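Serine-pyruvate aminotransferase (AgxT) (Sulfolobus solfataricus, PDB 3ZRP) probably catalyses pyridoxal-phosphate-dependent amino transfer from serine to pyruvate, and perhaps also between alanine and glyoxylate, as a class-V aminotransferase. Local coordinates at residues A[62-67]-A[183-187]; A[165-170]-A[188-192]; A[270-275]-A[340-346]. One frame throughout, in Å; residues are numbered along the deposited sequence. Where two conformers were deposited one is given.

Contact 1: A[62-67]-A[183-187]; sequences GGTSAM and YLTAS. With PLP (pyridoxal-5'-phosphate), chain C.
Leu184 reaches from the strand to the start of helix 63-69 and settles against Ala66 and Met67. Its CB lies 4.2 Å from Ala66 CB, a small residue that lets strand and helix come near. The next bond turns CG between the backbone N and the carbonyl carbon (chi1 63°), an uncommon rotamer for leucine, which brings both methyls against the helix. CD1 meets Met67 CG at 4.0 Å and also borders Ala66 CB, while CD2 rests 3.8 Å from Met67 CA. The leucine and methionine side chains cross at about a right angle. Beyond CG, Met67 runs on nearly extended (chi2 164°), which carries SD to 3.9 Å from PLP C6; a bend at chi3 then turns only the terminal CE. At the other end of the contact, Ala186 CB packs 3.5 Å from Gly63 N. Glycine suits positions 62 and 63 because a CB on either would run into the phosphate group, at O1P or O4P. The backbone can therefore close on the anion: Gly63 N donates to PLP O1P (2.9 Å), and Thr64 N to PLP O3P (2.8 Å). Thr64 OG1 adds a short bond to O3P and is itself held by Arg91. Ser65 OG accepts from Gly62 N in a nearly straight bond (168°) and also pairs with Pro60 O, which ties down the N-cap turn. The positive end of the helix dipole probably favours the phosphate here. Such a glycine-rich strand-turn-helix, with N-terminal amides on the phosphate, is the phosphate-binding cup of fold type I pyridoxal-phosphate enzymes.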
loop_
_atom_site.group_PDB
_atom_site.type_symbol
_atom_site.label_atom_id
_atom_site.label_comp_id
_atom_site.label_asym_id
_atom_site.label_seq_id
_atom_site.Cartn_x
_atom_site.Cartn_y
_atom_site.Cartn_z
ATOM N N GLY A 62 -5.131 1.911 1.545
ATOM C CA GLY A 62 -6.428 2.336 1.030
ATOM C C GLY A 62 -7.281 2.884 2.148
ATOM O O GLY A 62 -6.771 3.271 3.198
ATOM N N GLY A 63 -8.586 2.908 1.921
ATOM C CA GLY A 63 -9.514 3.379 2.946
ATOM C C GLY A 63 -9.331 2.660 4.278
ATOM O O GLY A 63 -9.399 3.273 5.321
ATOM N N THR A 64 -9.113 1.329 4.258
ATOM C CA THR A 64 -8.938 0.603 5.543
ATOM C C THR A 64 -7.660 1.005 6.355
ATOM O O THR A 64 -7.702 1.089 7.593
ATOM C CB THR A 64 -8.954 -0.969 5.301
ATOM O OG1 THR A 64 -10.110 -1.275 4.518
ATOM C CG2 THR A 64 -8.984 -1.699 6.610
ATOM N N SER A 65 -6.545 1.266 5.665
ATOM C CA SER A 65 -5.320 1.618 6.353
ATOM C C SER A 65 -5.500 3.058 6.865
ATOM O O SER A 65 -5.124 3.312 8.000
ATOM C CB SER A 65 -4.068 1.523 5.496
ATOM O OG SER A 65 -4.089 2.340 4.345
ATOM N N ALA A 66 -6.198 3.873 6.092
ATOM C CA ALA A 66 -6.496 5.251 6.566
ATOM C C ALA A 66 -7.348 5.175 7.836
ATOM O O ALA A 66 -7.042 5.816 8.839
ATOM C CB ALA A 66 -7.181 6.079 5.499
ATOM N N MET A 67 -8.404 4.381 7.813
ATOM C CA MET A 67 -9.255 4.230 9.011
ATOM C C MET A 67 -8.436 3.781 10.229
ATOM O O MET A 67 -8.518 4.392 11.299
ATOM C CB MET A 67 -10.403 3.240 8.749
ATOM C CG MET A 67 -11.477 3.715 7.744
ATOM S SD MET A 67 -12.498 2.324 7.164
ATOM C CE MET A 67 -13.660 2.107 8.547
ATOM N N TYR A 183 -10.956 13.593 8.118
ATOM C CA TYR A 183 -11.835 13.240 7.008
ATOM C C TYR A 183 -10.946 12.368 6.130
ATOM O O TYR A 183 -9.818 12.757 5.835
ATOM C CB TYR A 183 -12.327 14.512 6.258
ATOM C CG TYR A 183 -13.786 14.432 5.881
ATOM C CD1 TYR A 183 -14.239 13.445 4.996
ATOM C CD2 TYR A 183 -14.729 15.318 6.436
ATOM C CE1 TYR A 183 -15.586 13.336 4.656
ATOM C CE2 TYR A 183 -16.087 15.236 6.091
ATOM C CZ TYR A 183 -16.510 14.224 5.209
ATOM O OH TYR A 183 -17.833 14.083 4.862
ATOM N N LEU A 184 -11.389 11.168 5.775
ATOM C CA LEU A 184 -10.487 10.285 5.063
ATOM C C LEU A 184 -11.172 9.698 3.824
ATOM O O LEU A 184 -12.419 9.660 3.732
ATOM C CB LEU A 184 -9.930 9.184 5.995
ATOM C CG LEU A 184 -10.956 8.207 6.582
ATOM C CD1 LEU A 184 -11.258 7.057 5.599
ATOM C CD2 LEU A 184 -10.502 7.643 7.944
ATOM N N THR A 185 -10.348 9.297 2.861
ATOM C CA THR A 185 -10.837 8.667 1.652
ATOM C C THR A 185 -9.770 7.693 1.090
ATOM O O THR A 185 -8.770 7.374 1.777
ATOM C CB THR A 185 -11.367 9.727 0.617
ATOM O OG1 THR A 185 -12.060 9.057 -0.428
ATOM C CG2 THR A 185 -10.247 10.575 0.003
ATOM N N ALA A 186 -10.005 7.189 -0.113
ATOM C CA ALA A 186 -9.050 6.303 -0.795
ATOM C C ALA A 186 -8.817 6.826 -2.201
ATOM O O ALA A 186 -9.585 7.657 -2.678
ATOM C CB ALA A 186 -9.602 4.859 -0.849
ATOM N N SER A 187 -7.780 6.330 -2.881
ATOM C CA SER A 187 -7.481 6.822 -4.218
ATOM C C SER A 187 -8.435 6.338 -5.324
ATOM O O SER A 187 -8.635 7.018 -6.333
ATOM C CB SER A 187 -6.010 6.574 -4.574
ATOM O OG SER A 187 -5.629 5.222 -4.403
HETATM N N1 PLP C . -15.145 2.578 3.675
HETATM C C2 PLP C . -16.047 2.589 2.635
HETATM C C2A PLP C . -17.298 3.417 2.769
HETATM C C3 PLP C . -15.793 1.854 1.455
HETATM O O3 PLP C . -16.587 1.907 0.520
HETATM C C4 PLP C . -14.619 1.104 1.328
HETATM C C4A PLP C . -14.357 0.349 0.020
HETATM C C5 PLP C . -13.733 1.098 2.427
HETATM C C6 PLP C . -13.985 1.858 3.588
HETATM C C5A PLP C . -12.448 0.324 2.428
HETATM O O4P PLP C . -11.471 0.818 1.508
HETATM P P PLP C . -10.268 -0.061 0.966
HETATM O O1P PLP C . -9.572 0.905 0.060
HETATM O O2P PLP C . -10.966 -1.172 0.255
HETATM O O3P PLP C . -9.534 -0.454 2.200
#

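Contact 2: A[165-170]-A[188-192]; sequences VSSVGA and QKALG. With PLP (pyridoxal-5'-phosphate), chain C.
Loop 165-170 packs along 188-192 through Val165 against Lys189 and through Val168 and Ala170 against Ala190. Gln188 turns its amide to the cofactor, where NE2 donates to PLP O1P at 3.0 Å. Lys189 then runs extended beyond CG: its CB lies 3.3 Å from Val165 O, its CD 3.6 Å from Val165 CG1, and its NZ is bonded covalently to PLP C4A (1.4 Å). Ser166 OG, hydrogen-bonded to Thr138 OG1, packs on Lys189 CD (3.4 Å). Val165 lays CB and both methyls over one face of the pyridine ring, CG1 being 3.6 Å from PLP C4. A branched apolar residue suits this place, spreading over ring and lysine chain together. Cutting Val165 back to an alanine would probably leave the C4 and C6 side of that face thinly covered and give Lys189 CD room to shift. At Ala190 the small CB fits 3.2 Å from Val168 O and 3.7 Å from Ala170 CB. One water between the loops donates to Val165 O and Val168 O and accepts from Ala190 N. Leu191 lays CD2 near Gly169, whose missing CB makes room. Gly192 closes a type I turn begun at Lys189. With Tyr240 and Thr243 of the second subunit completing it, the covalent lysine, a valine over the ring and a glutamine on the phosphate are part of the internal-aldimine site of a fold type I aminotransferase.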
loop_
_atom_site.group_PDB
_atom_site.type_symbol
_atom_site.label_atom_id
_atom_site.label_comp_id
_atom_site.label_asym_id
_atom_site.label_seq_id
_atom_site.Cartn_x
_atom_site.Cartn_y
_atom_site.Cartn_z
ATOM N N VAL A 165 -14.607 7.467 2.109
ATOM C CA VAL A 165 -14.080 6.654 1.027
ATOM C C VAL A 165 -15.001 6.666 -0.228
ATOM O O VAL A 165 -14.498 6.785 -1.355
ATOM C CB VAL A 165 -13.791 5.207 1.496
ATOM C CG1 VAL A 165 -13.359 4.311 0.330
ATOM C CG2 VAL A 165 -12.667 5.193 2.551
ATOM N N SER A 166 -16.327 6.565 -0.031
ATOM C CA SER A 166 -17.284 6.633 -1.139
ATOM C C SER A 166 -18.044 7.969 -1.237
ATOM O O SER A 166 -19.125 8.052 -1.849
ATOM C CB SER A 166 -18.275 5.484 -1.047
ATOM O OG SER A 166 -17.610 4.279 -1.326
ATOM N N SER A 167 -17.485 9.019 -0.656
ATOM C CA SER A 167 -18.120 10.335 -0.793
ATOM C C SER A 167 -17.224 11.473 -1.350
ATOM O O SER A 167 -17.698 12.324 -2.143
ATOM C CB SER A 167 -18.745 10.770 0.542
ATOM O OG SER A 167 -17.708 11.151 1.427
ATOM N N VAL A 168 -15.955 11.512 -0.936
ATOM C CA VAL A 168 -15.046 12.577 -1.332
ATOM C C VAL A 168 -14.839 12.548 -2.856
ATOM O O VAL A 168 -14.561 11.494 -3.436
ATOM C CB VAL A 168 -13.674 12.530 -0.573
ATOM C CG1 VAL A 168 -12.721 13.651 -1.035
ATOM C CG2 VAL A 168 -13.902 12.570 0.933
ATOM N N GLY A 169 -15.004 13.707 -3.479
ATOM C CA GLY A 169 -14.905 13.859 -4.921
ATOM C C GLY A 169 -16.250 13.725 -5.606
ATOM O O GLY A 169 -16.327 13.844 -6.829
ATOM N N ALA A 170 -17.313 13.482 -4.839
ATOM C CA ALA A 170 -18.645 13.293 -5.439
ATOM C C ALA A 170 -19.785 13.961 -4.660
ATOM O O ALA A 170 -20.730 14.473 -5.273
ATOM C CB ALA A 170 -18.932 11.795 -5.609
ATOM N N GLN A 188 -9.028 5.169 -5.126
ATOM C CA GLN A 188 -9.668 4.445 -6.227
ATOM C C GLN A 188 -11.176 4.587 -6.343
ATOM O O GLN A 188 -11.787 3.907 -7.191
ATOM C CB GLN A 188 -9.308 2.935 -6.168
ATOM C CG GLN A 188 -10.068 2.065 -5.110
ATOM C CD GLN A 188 -9.612 2.279 -3.639
ATOM O OE1 GLN A 188 -8.674 3.041 -3.352
ATOM N NE2 GLN A 188 -10.328 1.651 -2.708
ATOM N N LYS A 189 -11.798 5.431 -5.522
ATOM C CA LYS A 189 -13.271 5.507 -5.599
ATOM C C LYS A 189 -13.725 6.773 -6.371
ATOM O O LYS A 189 -13.462 6.869 -7.597
ATOM C CB LYS A 189 -13.963 5.187 -4.244
ATOM C CG LYS A 189 -13.789 3.660 -3.826
ATOM C CD LYS A 189 -14.718 3.062 -2.719
ATOM C CE LYS A 189 -14.180 1.672 -2.140
ATOM N NZ LYS A 189 -14.986 1.003 -1.005
ATOM N N ALA A 190 -14.346 7.753 -5.709
ATOM C CA ALA A 190 -14.866 8.914 -6.450
ATOM C C ALA A 190 -13.773 9.838 -7.004
ATOM O O ALA A 190 -14.029 10.640 -7.917
ATOM C CB ALA A 190 -15.910 9.679 -5.639
ATOM N N LEU A 191 -12.549 9.700 -6.483
ATOM C CA LEU A 191 -11.395 10.408 -7.040
ATOM C C LEU A 191 -10.986 9.787 -8.371
ATOM O O LEU A 191 -10.357 10.446 -9.197
ATOM C CB LEU A 191 -10.212 10.417 -6.062
ATOM C CG LEU A 191 -10.490 11.113 -4.726
ATOM C CD1 LEU A 191 -9.309 10.992 -3.779
ATOM C CD2 LEU A 191 -10.879 12.619 -4.930
ATOM N N GLY A 192 -11.353 8.516 -8.572
ATOM C CA GLY A 192 -11.171 7.841 -9.876
ATOM C C GLY A 192 -9.718 7.627 -10.276
ATOM O O GLY A 192 -9.386 7.687 -11.459
HETATM N N1 PLP C . -15.145 2.578 3.675
HETATM C C2 PLP C . -16.047 2.589 2.635
HETATM C C2A PLP C . -17.298 3.417 2.769
HETATM C C3 PLP C . -15.793 1.854 1.455
HETATM O O3 PLP C . -16.587 1.907 0.520
HETATM C C4 PLP C . -14.619 1.104 1.328
HETATM C C4A PLP C . -14.357 0.349 0.020
HETATM C C5 PLP C . -13.733 1.098 2.427
HETATM C C6 PLP C . -13.985 1.858 3.588
HETATM C C5A PLP C . -12.448 0.324 2.428
HETATM O O4P PLP C . -11.471 0.818 1.508
HETATM P P PLP C . -10.268 -0.061 0.966
HETATM O O1P PLP C . -9.572 0.905 0.060
HETATM O O2P PLP C . -10.966 -1.172 0.255
HETATM O O3P PLP C . -9.534 -0.454 2.200
HETATM O O HOH W 1 -14.157 8.987 -2.944
#

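Contact 3: A[270-275]-A[340-346]; sequences RHTMVA and HMGWVTP
Arg270 grips the backbone of the loop 340-346 with the end of its guanidinium. Gly342 O lies in the guanidinium plane and accepts from both NH1 (3.1 Å) and NH2 (3.0 Å), while Val344 O takes a second bond from NH1 (2.7 Å). A bend at chi3 (56°) turns this flat end onto the two carbonyls. The Trp343 ring lies nearly parallel to the guanidinium, CE3 over one face and 3.9 Å from Arg270 NH2. Arginine suits the place because several N-H groups can serve acceptors in an irregular segment. The next residue, His271, presents NE2 as an acceptor to Gly342 N at 3.0 Å, the donor lying in the ring plane. Gly342 thus has both N-H and C=O engaged, at backbone angles that call for glycine. Apolar packing follows: Val274 CG1 touches Val344 CG2 (3.9 Å), and Val274 CG2 borders the Thr345-Pro346 junction. Small Ala275 lets the His340 ring bring CE1 to 3.5 Å from its CB. Further out, Glu262 forms a salt bridge with Arg270 NE, steadying the guanidinium. His271 ND1 is bonded to Arg267 O, consistent with a neutral ring protonated there. Thr302 holds His340 NE2. The loop leaves strand 335-339, crosses one face of helix 264-284, and enters helix 346-363 at its N-cap Thr345, with helix 246-262 against Trp343 and helix 372-381 against Pro346.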
loop_
_atom_site.group_PDB
_atom_site.type_symbol
_atom_site.label_atom_id
_atom_site.label_comp_id
_atom_site.label_asym_id
_atom_site.label_seq_id
_atom_site.Cartn_x
_atom_site.Cartn_y
_atom_site.Cartn_z
ATOM N N ARG A 270 -22.581 17.162 -11.218
ATOM C CA ARG A 270 -22.625 16.014 -12.161
ATOM C C ARG A 270 -23.032 14.713 -11.477
ATOM O O ARG A 270 -23.873 13.991 -12.011
ATOM C CB ARG A 270 -21.303 15.842 -12.944
ATOM C CG ARG A 270 -21.231 14.530 -13.793
ATOM C CD ARG A 270 -19.996 14.545 -14.726
ATOM N NE ARG A 270 -18.745 14.754 -13.987
ATOM C CZ ARG A 270 -18.100 13.800 -13.319
ATOM N NH1 ARG A 270 -18.573 12.561 -13.290
ATOM N NH2 ARG A 270 -16.983 14.085 -12.671
ATOM N N HIS A 271 -22.418 14.388 -10.328
ATOM C CA HIS A 271 -22.834 13.215 -9.556
ATOM C C HIS A 271 -24.306 13.287 -9.134
ATOM O O HIS A 271 -25.024 12.304 -9.237
ATOM C CB HIS A 271 -21.928 13.017 -8.311
ATOM C CG HIS A 271 -20.574 12.474 -8.646
ATOM N ND1 HIS A 271 -19.535 13.276 -9.049
ATOM C CD2 HIS A 271 -20.100 11.201 -8.680
ATOM C CE1 HIS A 271 -18.468 12.531 -9.301
ATOM N NE2 HIS A 271 -18.781 11.268 -9.072
ATOM N N THR A 272 -24.746 14.453 -8.667
ATOM C CA THR A 272 -26.161 14.626 -8.279
ATOM C C THR A 272 -27.095 14.348 -9.468
ATOM O O THR A 272 -28.080 13.616 -9.330
ATOM C CB THR A 272 -26.441 16.034 -7.737
ATOM O OG1 THR A 272 -25.530 16.342 -6.673
ATOM C CG2 THR A 272 -27.888 16.156 -7.229
ATOM N N MET A 273 -26.761 14.922 -10.636
ATOM C CA MET A 273 -27.575 14.773 -11.843
ATOM C C MET A 273 -27.612 13.322 -12.315
ATOM O O MET A 273 -28.689 12.758 -12.562
ATOM C CB MET A 273 -27.053 15.670 -12.968
ATOM C CG MET A 273 -27.784 15.462 -14.310
ATOM S SD MET A 273 -27.056 16.347 -15.700
ATOM C CE MET A 273 -27.319 18.069 -15.232
ATOM N N VAL A 274 -26.429 12.714 -12.436
ATOM C CA VAL A 274 -26.336 11.343 -12.904
ATOM C C VAL A 274 -27.078 10.396 -11.950
ATOM O O VAL A 274 -27.824 9.526 -12.396
ATOM C CB VAL A 274 -24.851 10.870 -13.100
ATOM C CG1 VAL A 274 -24.777 9.340 -13.276
ATOM C CG2 VAL A 274 -24.206 11.585 -14.279
ATOM N N ALA A 275 -26.853 10.545 -10.647
ATOM C CA ALA A 275 -27.519 9.666 -9.667
ATOM C C ALA A 275 -29.055 9.812 -9.687
ATOM O O ALA A 275 -29.761 8.812 -9.694
ATOM C CB ALA A 275 -26.959 9.902 -8.248
ATOM N N HIS A 340 -21.882 4.664 -9.333
ATOM C CA HIS A 340 -21.937 5.778 -10.267
ATOM C C HIS A 340 -21.122 6.900 -9.675
ATOM O O HIS A 340 -21.639 7.790 -9.033
ATOM C CB HIS A 340 -23.393 6.214 -10.599
ATOM C CG HIS A 340 -24.338 6.184 -9.420
ATOM N ND1 HIS A 340 -24.374 7.183 -8.465
ATOM C CD2 HIS A 340 -25.285 5.290 -9.060
ATOM C CE1 HIS A 340 -25.300 6.889 -7.564
ATOM N NE2 HIS A 340 -25.863 5.745 -7.896
ATOM N N MET A 341 -19.810 6.844 -9.902
ATOM C CA MET A 341 -18.883 7.735 -9.236
ATOM C C MET A 341 -17.580 7.902 -10.014
ATOM O O MET A 341 -17.186 7.035 -10.787
ATOM C CB MET A 341 -18.580 7.255 -7.807
ATOM C CG MET A 341 -17.717 5.965 -7.777
ATOM S SD MET A 341 -17.366 5.374 -6.105
ATOM C CE MET A 341 -18.681 4.164 -5.902
ATOM N N GLY A 342 -16.918 9.028 -9.804
ATOM C CA GLY A 342 -15.648 9.311 -10.484
ATOM C C GLY A 342 -15.929 10.101 -11.749
ATOM O O GLY A 342 -16.319 11.278 -11.682
ATOM N N TRP A 343 -15.775 9.423 -12.887
ATOM C CA TRP A 343 -15.926 10.086 -14.189
ATOM C C TRP A 343 -17.216 9.747 -14.906
ATOM O O TRP A 343 -17.354 9.962 -16.108
ATOM C CB TRP A 343 -14.669 9.906 -15.065
ATOM C CG TRP A 343 -13.543 10.785 -14.528
ATOM C CD1 TRP A 343 -12.490 10.392 -13.747
ATOM C CD2 TRP A 343 -13.436 12.211 -14.657
ATOM N NE1 TRP A 343 -11.700 11.475 -13.436
ATOM C CE2 TRP A 343 -12.263 12.605 -13.973
ATOM C CE3 TRP A 343 -14.204 13.192 -15.310
ATOM C CZ2 TRP A 343 -11.842 13.938 -13.917
ATOM C CZ3 TRP A 343 -13.782 14.516 -15.261
ATOM C CH2 TRP A 343 -12.616 14.877 -14.565
ATOM N N VAL A 344 -18.188 9.257 -14.141
ATOM C CA VAL A 344 -19.485 8.834 -14.676
ATOM C C VAL A 344 -20.224 9.978 -15.410
ATOM O O VAL A 344 -20.207 11.134 -14.959
ATOM C CB VAL A 344 -20.343 8.164 -13.565
ATOM C CG1 VAL A 344 -20.781 9.189 -12.500
ATOM C CG2 VAL A 344 -21.541 7.389 -14.148
ATOM N N THR A 345 -20.840 9.652 -16.550
ATOM C CA THR A 345 -21.463 10.666 -17.418
ATOM C C THR A 345 -22.964 10.421 -17.575
ATOM O O THR A 345 -23.450 9.325 -17.306
ATOM C CB THR A 345 -20.845 10.676 -18.864
ATOM O OG1 THR A 345 -21.124 9.423 -19.509
ATOM C CG2 THR A 345 -19.351 10.897 -18.838
ATOM N N PRO A 346 -23.710 11.446 -18.022
ATOM C CA PRO A 346 -25.101 11.237 -18.395
ATOM C C PRO A 346 -25.297 10.025 -19.306
ATOM O O PRO A 346 -26.231 9.259 -19.087
ATOM C CB PRO A 346 -25.444 12.535 -19.122
ATOM C CG PRO A 346 -24.689 13.533 -18.372
ATOM C CD PRO A 346 -23.373 12.875 -18.036
#

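Contacts 1 and 2 lie deep in the chain and share the cofactor: 62-67 binds the phosphate, with 183-187 packed behind it; contact 2 supplies the covalent link, the cover of one ring face, and one more phosphate bond from Gln188. They abut directly, Gly63 CA resting on Val165 CG2, and strand 182-186 leads straight from one into the other. Contact 3 lies farther from the centre and is still largely buried, with some partly exposed residues at its margin; it meets contact 2 where Ala170 packs on His271 and Met341 on Lys189. Chemistry follows place: apolar and small residues across contact 1, a covalent lysine, ring packing and a bridging water in contact 2, and direct side-chain-to-backbone hydrogen bonds in contact 3.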